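Local structure of AvrA (Salmonella typhimurium, 6BE0) at residues E48-E53 / K290-E295; T67-M72 / I123-V128; I260-N265 / Y269-N274. The protein probably acetylates serine and threonine side chains of target proteins with acetyl-CoA, as a YopJ-family bacterial effector, and binds inositol hexakisphosphate and coenzyme A. All blocks are in the same frame, centred on the assembly; numbering follows the deposited sequence.

Contact 1: residues E48-E53 / K290-E295; sequences ERLESE and KKRIAE. With IHP (inositol hexakisphosphate), chain B.
Leu-50 and Glu-51 of helix 40-55 lie against Arg-292 and Ile-293 of helix 287-300, where the two short helical segments run nearly antiparallel, at 160°, with their axes 10.0 Å apart. Along the second segment, Lys-291 leaves the opposite flank for inositol hexakisphosphate: its chain, bent at chi2 and chi4, passes Ile-188 and Ala-192 of helix 186-199, and NZ donates to O23 and, at 2.7 Å, to O32 of the ligand. One ammonium thus links two phosphates. Arg-292 faces helix 40-55 with its methylenes, not its charge. With CG opposite the backbone N (chi1 175°) the chain extends past Leu-50, whose CD1 lies 3.7 Å from Arg-292 CD, the two side chains crossing at about a right angle; the bend at chi3 then carries the guanidinium to a salt bridge with Glu-185. Ile-293 fills the middle of the interface. Its CG1 is 3.8 Å from Leu-50 CB, and the same arm runs on until CD1 meets Glu-51 CG at 3.6 Å, while the other branch, CG2, comes up to CG and OE2 of Glu-51 as well. Glu-51 suits the margin: its methylenes pack while OE2 pairs with Lys-297. Glu-295, one turn on from Lys-291, is salt-bridged to Lys-195. No hydrogen bond spans the two segments; they adhere through aliphatic carbon, including that of charged residues. Apolar packing on one side of helix 287-300 and a lysine on the phosphates at the other are consistent with a helix that connects the ligand site to the N-terminal helix.

Contact 2: residues T67-M72 / I123-V128; sequences TDLEMM and IHISVV
Leu-69 sits opposite Ile-123 and Ile-125, with Met-72, one turn further along helix 65-82, reaching the end of Ile-125. Every touch is between aliphatic groups at side-chain ends or at CB. With CG anti to the backbone N (chi1 -175°), the fork of Leu-69 is aimed at the strand, and its two methyls meet different isoleucines: CD2 is 4.0 Å from CD1 of Ile-123, and CD1 is 4.2 Å from CD1 of Ile-125. The Ile-123 methyl, CD1, also comes within 4.0 Å of Leu-69 CB, so it lies over the base of the leucine as well as beside its tip. Both isoleucines share one conformation, CG1 beside the backbone N and the chain extended on to CD1; being two positions apart in an extended chain, they project on the same face. Met-72 is folded instead, bent at chi2 (56°) and again at chi3 (65°), and this brings CE, at 4.0 Å, tip to tip with CD1 of Ile-125. The flexible, unbranched methionine chain can take that double bend. The contact lays helix 65-82 on the entry to strand 125-133 of the mixed sheet: Met-72 also touches Leu-115 of the adjoining strand 111-117, Met-71 packs on helix 287-300, and helix 186-199 lies against Val-127 further along the strand.

Contact 3: residues I260-N265 / Y269-N274; sequences IVNKKN and YERFDN. With IHP (inositol hexakisphosphate), chain B.
Val-261 and Arg-271 supply the apolar part of this contact: CG2 of the valine rests 4.0 Å from CD of the arginine, the side chains crossing at about a right angle. Arg-271 runs extended from CG to NE, which lets its methylenes pass the loop before the charge reaches the ligand. Charge and hydrogen bonds together hold inositol hexakisphosphate. Its O24 stands over the centre of one face of the Arg-271 guanidinium, 3.0 Å above the plane, and probably attracts it mainly through charge. Lys-263 holds the ligand from both backbone and side chain: its N donates to O25 at 3.1 Å, nearly straight at 163°. Its extended side chain carries Lys-263 NZ to O36, at 2.7 Å. A weak bond joins NZ to O46. Such cationic residues suit a pocket for a hexakisphosphate. Lys-264 differs, its aliphatic stem making only van der Waals contact with O45. Further polar bonds shape the loop. A type I turn from Asn-262 to Asn-265 is closed by Asn-265 N on Asn-262 O, and a weak bond from Lys-264 N to Asn-262 OD1 adds an Asx turn; asparagine suits the first place because its short amide can fold back, and Asn-265 suits the left-handed backbone that ends the turn (phi 51°). Asn-262 ND2 goes to Glu-266. No hydrogen bond crosses between the segments: the loop after helix 243-252 rests on helix 268-273 through Val-261 and Asn-262 against Arg-271 CD. Phe-272 and Tyr-269 pack on helix 243-252, while Lys-238 bonds to Val-261 O and touches Arg-271, next to His-239.

In the fold
Contact 1 is the most buried of the three, contact 2 is partly buried and nearest the centre of the chain, and contact 3 lies at the surface. Contacts 2 and 3 both lie, along the chain, inside the loop that contact 1 closes. Contacts 1 and 2 join physically through the Arg-292 to Asp-68 salt bridge, which ties helix 287-300 to helix 65-82. Contacts 1 and 3 share inositol hexakisphosphate, approached by a helix in one and mainly by a turn in the other; the Met-72 side chain of contact 2 is about 12 Å from inositol hexakisphosphate. Chemistry follows place: purely apolar side chains against the sheet, hydrocarbon edged with charge between the helices, and largely ionic at the ligand.

Contact 1: residues E48-E53 / K290-E295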
loop_
_atom_site.group_PDB
_atom_site.type_symbol
_atom_site.label_atom_id
_atom_site.label_comp_id
_atom_site.label_asym_id
_atom_site.label_seq_id
_atom_site.Cartn_x
_atom_site.Cartn_y
_atom_site.Cartn_z
ATOM N N GLU A 48 17.908 -5.212 -14.872
ATOM C CA GLU A 48 18.754 -4.335 -15.672
ATOM C C GLU A 48 17.905 -3.386 -16.511
ATOM O O GLU A 48 18.236 -2.207 -16.646
ATOM C CB GLU A 48 19.684 -5.153 -16.572
ATOM C CG GLU A 48 20.739 -4.321 -17.302
ATOM C CD GLU A 48 20.202 -3.607 -18.533
ATOM O OE1 GLU A 48 19.306 -4.158 -19.208
ATOM O OE2 GLU A 48 20.679 -2.490 -18.825
ATOM N N ARG A 49 16.813 -3.897 -17.072
ATOM C CA ARG A 49 15.918 -3.069 -17.875
ATOM C C ARG A 49 15.294 -1.965 -17.028
ATOM O O ARG A 49 15.164 -0.831 -17.484
ATOM C CB ARG A 49 14.819 -3.917 -18.522
ATOM C CG ARG A 49 15.320 -4.869 -19.599
ATOM C CD ARG A 49 14.189 -5.366 -20.495
ATOM N NE ARG A 49 13.115 -6.010 -19.741
ATOM C CZ ARG A 49 12.011 -5.397 -19.314
ATOM N NH1 ARG A 49 11.810 -4.107 -19.559
ATOM N NH2 ARG A 49 11.099 -6.082 -18.637
ATOM N N LEU A 50 14.914 -2.298 -15.798
ATOM C CA LEU A 50 14.306 -1.325 -14.894
ATOM C C LEU A 50 15.251 -0.163 -14.617
ATOM O O LEU A 50 14.849 0.998 -14.649
ATOM C CB LEU A 50 13.907 -1.985 -13.572
ATOM C CG LEU A 50 12.830 -3.071 -13.626
ATOM C CD1 LEU A 50 12.556 -3.603 -12.230
ATOM C CD2 LEU A 50 11.552 -2.546 -14.256
ATOM N N GLU A 51 16.510 -0.485 -14.341
ATOM C CA GLU A 51 17.512 0.532 -14.056
ATOM C C GLU A 51 17.812 1.354 -15.303
ATOM O O GLU A 51 17.941 2.575 -15.235
ATOM C CB GLU A 51 18.788 -0.119 -13.522
ATOM C CG GLU A 51 18.612 -0.766 -12.158
ATOM C CD GLU A 51 19.824 -1.561 -11.725
ATOM O OE1 GLU A 51 20.353 -2.333 -12.551
ATOM O OE2 GLU A 51 20.249 -1.410 -10.561
ATOM N N SER A 52 17.917 0.675 -16.440
ATOM C CA SER A 52 18.158 1.340 -17.715
ATOM C C SER A 52 17.032 2.313 -18.048
ATOM O O SER A 52 17.277 3.441 -18.481
ATOM C CB SER A 52 18.303 0.307 -18.834
ATOM O OG SER A 52 18.464 0.938 -20.090
ATOM N N GLU A 53 15.799 1.866 -17.837
ATOM C CA GLU A 53 14.621 2.659 -18.164
ATOM C C GLU A 53 14.514 3.910 -17.293
ATOM O O GLU A 53 13.897 4.899 -17.689
ATOM C CB GLU A 53 13.362 1.804 -18.021
ATOM C CG GLU A 53 13.207 0.773 -19.132
ATOM C CD GLU A 53 12.311 -0.388 -18.745
ATOM O OE1 GLU A 53 11.637 -0.303 -17.698
ATOM O OE2 GLU A 53 12.284 -1.390 -19.489
ATOM N N LYS A 290 12.428 2.753 -7.790
ATOM C CA LYS A 290 13.654 2.251 -7.182
ATOM C C LYS A 290 13.337 1.143 -6.184
ATOM O O LYS A 290 14.114 0.201 -6.030
ATOM C CB LYS A 290 14.426 3.382 -6.496
ATOM C CG LYS A 290 15.103 4.343 -7.468
ATOM C CD LYS A 290 15.647 5.586 -6.775
ATOM C CE LYS A 290 16.850 5.271 -5.898
ATOM N NZ LYS A 290 17.398 6.498 -5.249
ATOM N N LYS A 291 12.193 1.247 -5.513
ATOM C CA LYS A 291 11.796 0.231 -4.541
ATOM C C LYS A 291 11.514 -1.100 -5.231
ATOM O O LYS A 291 11.826 -2.162 -4.690
ATOM C CB LYS A 291 10.564 0.677 -3.748
ATOM C CG LYS A 291 10.194 -0.262 -2.596
ATOM C CD LYS A 291 11.301 -0.339 -1.549
ATOM C CE LYS A 291 10.953 -1.285 -0.409
ATOM N NZ LYS A 291 9.793 -0.813 0.390
ATOM N N ARG A 292 10.920 -1.041 -6.420
ATOM C CA ARG A 292 10.687 -2.244 -7.213
ATOM C C ARG A 292 12.007 -2.962 -7.467
ATOM O O ARG A 292 12.095 -4.185 -7.351
ATOM C CB ARG A 292 10.011 -1.907 -8.547
ATOM C CG ARG A 292 9.860 -3.114 -9.471
ATOM C CD ARG A 292 9.211 -2.764 -10.801
ATOM N NE ARG A 292 7.813 -2.358 -10.651
ATOM C CZ ARG A 292 7.368 -1.107 -10.726
ATOM N NH1 ARG A 292 8.197 -0.094 -10.956
ATOM N NH2 ARG A 292 6.074 -0.864 -10.575
ATOM N N ILE A 293 13.029 -2.186 -7.816
ATOM C CA ILE A 293 14.347 -2.734 -8.110
ATOM C C ILE A 293 14.944 -3.396 -6.871
ATOM O O ILE A 293 15.513 -4.485 -6.953
ATOM C CB ILE A 293 15.299 -1.638 -8.635
ATOM C CG1 ILE A 293 14.768 -1.084 -9.962
ATOM C CG2 ILE A 293 16.715 -2.188 -8.815
ATOM C CD1 ILE A 293 15.521 0.120 -10.483
ATOM N N ALA A 294 14.812 -2.735 -5.727
ATOM C CA ALA A 294 15.290 -3.289 -4.467
ATOM C C ALA A 294 14.593 -4.610 -4.171
ATOM O O ALA A 294 15.237 -5.608 -3.841
ATOM C CB ALA A 294 15.059 -2.305 -3.331
ATOM N N GLU A 295 13.271 -4.602 -4.299
ATOM C CA GLU A 295 12.455 -5.782 -4.045
ATOM C C GLU A 295 12.850 -6.951 -4.945
ATOM O O GLU A 295 12.968 -8.086 -4.482
ATOM C CB GLU A 295 10.977 -5.441 -4.240
ATOM C CG GLU A 295 10.385 -4.587 -3.127
ATOM C CD GLU A 295 9.989 -5.400 -1.906
ATOM O OE1 GLU A 295 10.473 -6.543 -1.758
ATOM O OE2 GLU A 295 9.185 -4.896 -1.096
HETATM C C1 IHP B . 13.467 -0.609 5.751
HETATM C C2 IHP B . 12.529 -0.510 4.554
HETATM C C3 IHP B . 12.895 0.666 3.664
HETATM C C4 IHP B . 14.352 0.598 3.255
HETATM C C5 IHP B . 15.210 0.703 4.501
HETATM C C6 IHP B . 14.953 -0.482 5.420
HETATM O O11 IHP B . 13.215 -1.837 6.410
HETATM P P1 IHP B . 12.354 -1.806 7.752
HETATM O O21 IHP B . 11.421 -2.996 7.778
HETATM O O31 IHP B . 11.523 -0.543 7.829
HETATM O O41 IHP B . 13.282 -1.872 8.936
HETATM O O12 IHP B . 12.547 -1.744 3.802
HETATM P P2 IHP B . 11.233 -2.619 3.685
HETATM O O22 IHP B . 10.651 -2.894 5.051
HETATM O O32 IHP B . 10.188 -1.905 2.860
HETATM O O42 IHP B . 11.568 -3.938 3.025
HETATM O O13 IHP B . 12.045 0.690 2.517
HETATM P P3 IHP B . 10.966 1.854 2.373
HETATM O O23 IHP B . 9.691 1.296 1.789
HETATM O O33 IHP B . 10.658 2.480 3.713
HETATM O O43 IHP B . 11.496 2.917 1.446
HETATM O O14 IHP B . 14.657 1.611 2.278
HETATM P P4 IHP B . 14.739 3.189 2.598
HETATM O O24 IHP B . 14.009 3.955 1.518
HETATM O O34 IHP B . 14.121 3.531 3.935
HETATM O O44 IHP B . 16.175 3.636 2.583
HETATM O O15 IHP B . 16.601 0.781 4.182
HETATM P P5 IHP B . 17.557 1.607 5.138
HETATM O O25 IHP B . 16.877 1.852 6.468
HETATM O O35 IHP B . 18.827 0.824 5.359
HETATM O O45 IHP B . 17.904 2.939 4.520
HETATM O O16 IHP B . 15.448 -1.683 4.831
HETATM P P6 IHP B . 16.371 -2.621 5.676
HETATM O O26 IHP B . 17.002 -3.654 4.779
HETATM O O36 IHP B . 17.455 -1.814 6.343
HETATM O O46 IHP B . 15.564 -3.335 6.733
#

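Contact 2: residues T67-M72 / I123-V128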
loop_
_atom_site.group_PDB
_atom_site.type_symbol
_atom_site.label_atom_id
_atom_site.label_comp_id
_atom_site.label_asym_id
_atom_site.label_seq_id
_atom_site.Cartn_x
_atom_site.Cartn_y
_atom_site.Cartn_z
ATOM N N THR A 67 4.369 -7.321 -14.646
ATOM C CA THR A 67 5.544 -7.951 -14.055
ATOM C C THR A 67 5.404 -8.007 -12.536
ATOM O O THR A 67 5.719 -9.024 -11.918
ATOM C CB THR A 67 6.842 -7.210 -14.432
ATOM O OG1 THR A 67 6.965 -7.157 -15.859
ATOM C CG2 THR A 67 8.061 -7.919 -13.847
ATOM N N ASP A 68 4.928 -6.917 -11.939
ATOM C CA ASP A 68 4.668 -6.891 -10.502
ATOM C C ASP A 68 3.731 -8.026 -10.108
ATOM O O ASP A 68 3.980 -8.732 -9.133
ATOM C CB ASP A 68 4.064 -5.550 -10.077
ATOM C CG ASP A 68 5.086 -4.428 -10.043
ATOM O OD1 ASP A 68 6.303 -4.711 -10.090
ATOM O OD2 ASP A 68 4.665 -3.255 -9.950
ATOM N N LEU A 69 2.659 -8.202 -10.877
ATOM C CA LEU A 69 1.700 -9.271 -10.617
ATOM C C LEU A 69 2.390 -10.631 -10.626
ATOM O O LEU A 69 2.180 -11.447 -9.729
ATOM C CB LEU A 69 0.574 -9.257 -11.652
ATOM C CG LEU A 69 -0.544 -10.274 -11.398
ATOM C CD1 LEU A 69 -1.362 -9.882 -10.173
ATOM C CD2 LEU A 69 -1.440 -10.426 -12.617
ATOM N N GLU A 70 3.214 -10.867 -11.642
ATOM C CA GLU A 70 3.912 -12.140 -11.783
ATOM C C GLU A 70 4.880 -12.387 -10.629
ATOM O O GLU A 70 5.009 -13.513 -10.147
ATOM C CB GLU A 70 4.672 -12.188 -13.112
ATOM C CG GLU A 70 3.776 -12.262 -14.340
ATOM C CD GLU A 70 4.559 -12.224 -15.640
ATOM O OE1 GLU A 70 5.704 -12.727 -15.663
ATOM O OE2 GLU A 70 4.030 -11.689 -16.637
ATOM N N MET A 71 5.556 -11.330 -10.189
ATOM C CA MET A 71 6.562 -11.443 -9.138
ATOM C C MET A 71 5.954 -11.489 -7.739
ATOM O O MET A 71 6.622 -11.879 -6.782
ATOM C CB MET A 71 7.541 -10.267 -9.212
ATOM C CG MET A 71 8.369 -10.200 -10.484
ATOM S SD MET A 71 9.252 -11.725 -10.853
ATOM C CE MET A 71 10.177 -11.962 -9.338
ATOM N N MET A 72 4.690 -11.094 -7.624
ATOM C CA MET A 72 4.090 -10.831 -6.317
ATOM C C MET A 72 4.117 -12.030 -5.362
ATOM O O MET A 72 4.413 -11.859 -4.181
ATOM C CB MET A 72 2.647 -10.350 -6.486
ATOM C CG MET A 72 2.095 -9.628 -5.265
ATOM S SD MET A 72 3.109 -8.220 -4.762
ATOM C CE MET A 72 2.928 -7.140 -6.175
ATOM N N ILE A 123 -5.168 -4.868 -13.866
ATOM C CA ILE A 123 -4.481 -5.028 -12.591
ATOM C C ILE A 123 -4.621 -3.777 -11.733
ATOM O O ILE A 123 -4.204 -2.690 -12.130
ATOM C CB ILE A 123 -2.982 -5.334 -12.791
ATOM C CG1 ILE A 123 -2.804 -6.579 -13.662
ATOM C CG2 ILE A 123 -2.291 -5.531 -11.442
ATOM C CD1 ILE A 123 -1.391 -6.779 -14.164
ATOM N N HIS A 124 -5.216 -3.944 -10.558
ATOM C CA HIS A 124 -5.238 -2.893 -9.551
ATOM C C HIS A 124 -5.029 -3.522 -8.179
ATOM O O HIS A 124 -5.967 -4.024 -7.557
ATOM C CB HIS A 124 -6.548 -2.106 -9.586
ATOM C CG HIS A 124 -6.555 -0.921 -8.671
ATOM N ND1 HIS A 124 -5.868 0.239 -8.950
ATOM C CD2 HIS A 124 -7.153 -0.725 -7.470
ATOM C CE1 HIS A 124 -6.046 1.103 -7.969
ATOM N NE2 HIS A 124 -6.823 0.544 -7.057
ATOM N N ILE A 125 -3.783 -3.492 -7.722
ATOM C CA ILE A 125 -3.408 -4.116 -6.463
ATOM C C ILE A 125 -3.467 -3.110 -5.320
ATOM O O ILE A 125 -2.752 -2.107 -5.330
ATOM C CB ILE A 125 -1.993 -4.727 -6.553
ATOM C CG1 ILE A 125 -1.978 -5.842 -7.603
ATOM C CG2 ILE A 125 -1.549 -5.268 -5.197
ATOM C CD1 ILE A 125 -0.592 -6.338 -7.962
ATOM N N SER A 126 -4.331 -3.384 -4.347
ATOM C CA SER A 126 -4.433 -2.576 -3.135
ATOM C C SER A 126 -3.989 -3.396 -1.930
ATOM O O SER A 126 -3.712 -4.589 -2.054
ATOM C CB SER A 126 -5.864 -2.077 -2.930
ATOM O OG SER A 126 -6.305 -1.315 -4.039
ATOM N N VAL A 127 -3.923 -2.752 -0.769
ATOM C CA VAL A 127 -3.584 -3.442 0.470
ATOM C C VAL A 127 -4.696 -3.259 1.499
ATOM O O VAL A 127 -5.247 -2.169 1.648
ATOM C CB VAL A 127 -2.239 -2.948 1.054
ATOM C CG1 VAL A 127 -2.301 -1.468 1.402
ATOM C CG2 VAL A 127 -1.848 -3.778 2.272
ATOM N N VAL A 128 -5.024 -4.344 2.194
ATOM C CA VAL A 128 -6.047 -4.334 3.233
ATOM C C VAL A 128 -5.417 -4.679 4.574
ATOM O O VAL A 128 -4.650 -5.634 4.666
ATOM C CB VAL A 128 -7.178 -5.342 2.932
ATOM C CG1 VAL A 128 -8.206 -5.363 4.063
ATOM C CG2 VAL A 128 -7.847 -5.016 1.608
#

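Contact 3: residues I260-N265 / Y269-N274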
loop_
_atom_site.group_PDB
_atom_site.type_symbol
_atom_site.label_atom_id
_atom_site.label_comp_id
_atom_site.label_asym_id
_atom_site.label_seq_id
_atom_site.Cartn_x
_atom_site.Cartn_y
_atom_site.Cartn_z
ATOM N N ILE A 260 13.398 11.666 11.070
ATOM C CA ILE A 260 14.188 10.646 10.390
ATOM C C ILE A 260 13.279 9.492 9.988
ATOM O O ILE A 260 12.459 9.040 10.787
ATOM C CB ILE A 260 15.334 10.110 11.277
ATOM C CG1 ILE A 260 16.219 11.255 11.781
ATOM C CG2 ILE A 260 16.167 9.084 10.512
ATOM C CD1 ILE A 260 16.898 12.057 10.684
ATOM N N VAL A 261 13.434 9.017 8.754
ATOM C CA VAL A 261 12.561 7.980 8.211
ATOM C C VAL A 261 13.321 6.716 7.804
ATOM O O VAL A 261 12.720 5.766 7.300
ATOM C CB VAL A 261 11.775 8.503 6.987
ATOM C CG1 VAL A 261 10.886 9.669 7.387
ATOM C CG2 VAL A 261 12.723 8.914 5.869
ATOM N N ASN A 262 14.633 6.697 8.022
ATOM C CA ASN A 262 15.434 5.525 7.680
ATOM C C ASN A 262 16.788 5.494 8.388
ATOM O O ASN A 262 17.135 6.413 9.130
ATOM C CB ASN A 262 15.641 5.455 6.163
ATOM C CG ASN A 262 16.346 6.680 5.606
ATOM O OD1 ASN A 262 16.849 7.520 6.352
ATOM N ND2 ASN A 262 16.387 6.782 4.284
ATOM N N LYS A 263 17.546 4.426 8.150
ATOM C CA LYS A 263 18.848 4.240 8.784
ATOM C C LYS A 263 19.918 5.133 8.164
ATOM O O LYS A 263 21.048 5.184 8.650
ATOM C CB LYS A 263 19.274 2.772 8.689
ATOM C CG LYS A 263 18.344 1.817 9.416
ATOM C CD LYS A 263 18.577 0.371 9.014
ATOM C CE LYS A 263 17.434 -0.513 9.491
ATOM N NZ LYS A 263 17.550 -1.919 9.012
ATOM N N LYS A 264 19.562 5.835 7.092
ATOM C CA LYS A 264 20.482 6.762 6.441
ATOM C C LYS A 264 20.356 8.161 7.040
ATOM O O LYS A 264 20.917 9.123 6.516
ATOM C CB LYS A 264 20.222 6.794 4.934
ATOM C CG LYS A 264 20.383 5.433 4.274
ATOM C CD LYS A 264 20.137 5.482 2.777
ATOM C CE LYS A 264 20.409 4.125 2.142
ATOM N NZ LYS A 264 20.220 4.136 0.666
ATOM N N ASN A 265 19.619 8.257 8.145
ATOM C CA ASN A 265 19.478 9.500 8.901
ATOM C C ASN A 265 19.091 10.692 8.031
ATOM O O ASN A 265 19.629 11.788 8.190
ATOM C CB ASN A 265 20.777 9.807 9.651
ATOM C CG ASN A 265 21.074 8.795 10.740
ATOM O OD1 ASN A 265 20.165 8.299 11.408
ATOM N ND2 ASN A 265 22.352 8.481 10.925
ATOM N N TYR A 269 11.644 14.895 3.975
ATOM C CA TYR A 269 11.930 15.806 2.872
ATOM C C TYR A 269 13.270 15.495 2.214
ATOM O O TYR A 269 13.379 15.487 0.989
ATOM C CB TYR A 269 11.931 17.257 3.361
ATOM C CG TYR A 269 10.570 17.917 3.457
ATOM C CD1 TYR A 269 9.517 17.529 2.636
ATOM C CD2 TYR A 269 10.347 18.944 4.363
ATOM C CE1 TYR A 269 8.285 18.138 2.722
ATOM C CE2 TYR A 269 9.116 19.558 4.455
ATOM C CZ TYR A 269 8.090 19.152 3.632
ATOM O OH TYR A 269 6.864 19.761 3.718
ATOM N N GLU A 270 14.289 15.251 3.032
ATOM C CA GLU A 270 15.620 14.957 2.515
ATOM C C GLU A 270 15.600 13.694 1.663
ATOM O O GLU A 270 16.292 13.611 0.648
ATOM C CB GLU A 270 16.624 14.810 3.661
ATOM C CG GLU A 270 17.052 16.131 4.284
ATOM C CD GLU A 270 18.130 15.960 5.337
ATOM O OE1 GLU A 270 18.257 14.845 5.885
ATOM O OE2 GLU A 270 18.853 16.941 5.614
ATOM N N ARG A 271 14.799 12.716 2.074
ATOM C CA ARG A 271 14.682 11.475 1.320
ATOM C C ARG A 271 13.935 11.691 0.007
ATOM O O ARG A 271 14.297 11.113 -1.019
ATOM C CB ARG A 271 13.969 10.398 2.140
ATOM C CG ARG A 271 13.432 9.282 1.268
ATOM C CD ARG A 271 13.070 8.024 2.030
ATOM N NE ARG A 271 12.351 7.105 1.151
ATOM C CZ ARG A 271 12.903 6.452 0.134
ATOM N NH1 ARG A 271 14.193 6.597 -0.140
ATOM N NH2 ARG A 271 12.164 5.650 -0.615
ATOM N N PHE A 272 12.886 12.507 0.047
ATOM C CA PHE A 272 12.094 12.793 -1.146
ATOM C C PHE A 272 12.972 13.352 -2.257
ATOM O O PHE A 272 12.827 12.982 -3.421
ATOM C CB PHE A 272 10.968 13.780 -0.828
ATOM C CG PHE A 272 10.248 14.288 -2.047
ATOM C CD1 PHE A 272 9.267 13.525 -2.657
ATOM C CD2 PHE A 272 10.552 15.530 -2.582
ATOM C CE1 PHE A 272 8.603 13.990 -3.779
ATOM C CE2 PHE A 272 9.891 15.999 -3.701
ATOM C CZ PHE A 272 8.916 15.228 -4.300
ATOM N N ASP A 273 13.887 14.242 -1.887
ATOM C CA ASP A 273 14.793 14.858 -2.847
ATOM C C ASP A 273 15.856 13.876 -3.335
ATOM O O ASP A 273 16.252 13.913 -4.500
ATOM C CB ASP A 273 15.464 16.088 -2.231
ATOM C CG ASP A 273 14.512 17.263 -2.075
ATOM O OD1 ASP A 273 13.418 17.240 -2.680
ATOM O OD2 ASP A 273 14.864 18.221 -1.356
ATOM N N ASN A 274 16.316 12.998 -2.448
ATOM C CA ASN A 274 17.363 12.039 -2.797
ATOM C C ASN A 274 16.861 10.897 -3.678
ATOM O O ASN A 274 17.632 10.013 -4.054
ATOM C CB ASN A 274 17.994 11.461 -1.529
ATOM C CG ASN A 274 18.847 12.473 -0.786
ATOM O OD1 ASN A 274 19.250 13.496 -1.339
ATOM N ND2 ASN A 274 19.138 12.182 0.477
HETATM C C1 IHP B . 13.467 -0.609 5.751
HETATM C C2 IHP B . 12.529 -0.510 4.554
HETATM C C3 IHP B . 12.895 0.666 3.664
HETATM C C4 IHP B . 14.352 0.598 3.255
HETATM C C5 IHP B . 15.210 0.703 4.501
HETATM C C6 IHP B . 14.953 -0.482 5.420
HETATM O O11 IHP B . 13.215 -1.837 6.410
HETATM P P1 IHP B . 12.354 -1.806 7.752
HETATM O O21 IHP B . 11.421 -2.996 7.778
HETATM O O31 IHP B . 11.523 -0.543 7.829
HETATM O O41 IHP B . 13.282 -1.872 8.936
HETATM O O12 IHP B . 12.547 -1.744 3.802
HETATM P P2 IHP B . 11.233 -2.619 3.685
HETATM O O22 IHP B . 10.651 -2.894 5.051
HETATM O O32 IHP B . 10.188 -1.905 2.860
HETATM O O42 IHP B . 11.568 -3.938 3.025
HETATM O O13 IHP B . 12.045 0.690 2.517
HETATM P P3 IHP B . 10.966 1.854 2.373
HETATM O O23 IHP B . 9.691 1.296 1.789
HETATM O O33 IHP B . 10.658 2.480 3.713
HETATM O O43 IHP B . 11.496 2.917 1.446
HETATM O O14 IHP B . 14.657 1.611 2.278
HETATM P P4 IHP B . 14.739 3.189 2.598
HETATM O O24 IHP B . 14.009 3.955 1.518
HETATM O O34 IHP B . 14.121 3.531 3.935
HETATM O O44 IHP B . 16.175 3.636 2.583
HETATM O O15 IHP B . 16.601 0.781 4.182
HETATM P P5 IHP B . 17.557 1.607 5.138
HETATM O O25 IHP B . 16.877 1.852 6.468
HETATM O O35 IHP B . 18.827 0.824 5.359
HETATM O O45 IHP B . 17.904 2.939 4.520
HETATM O O16 IHP B . 15.448 -1.683 4.831
HETATM P P6 IHP B . 16.371 -2.621 5.676
HETATM O O26 IHP B . 17.002 -3.654 4.779
HETATM O O36 IHP B . 17.455 -1.814 6.343
HETATM O O46 IHP B . 15.564 -3.335 6.733
#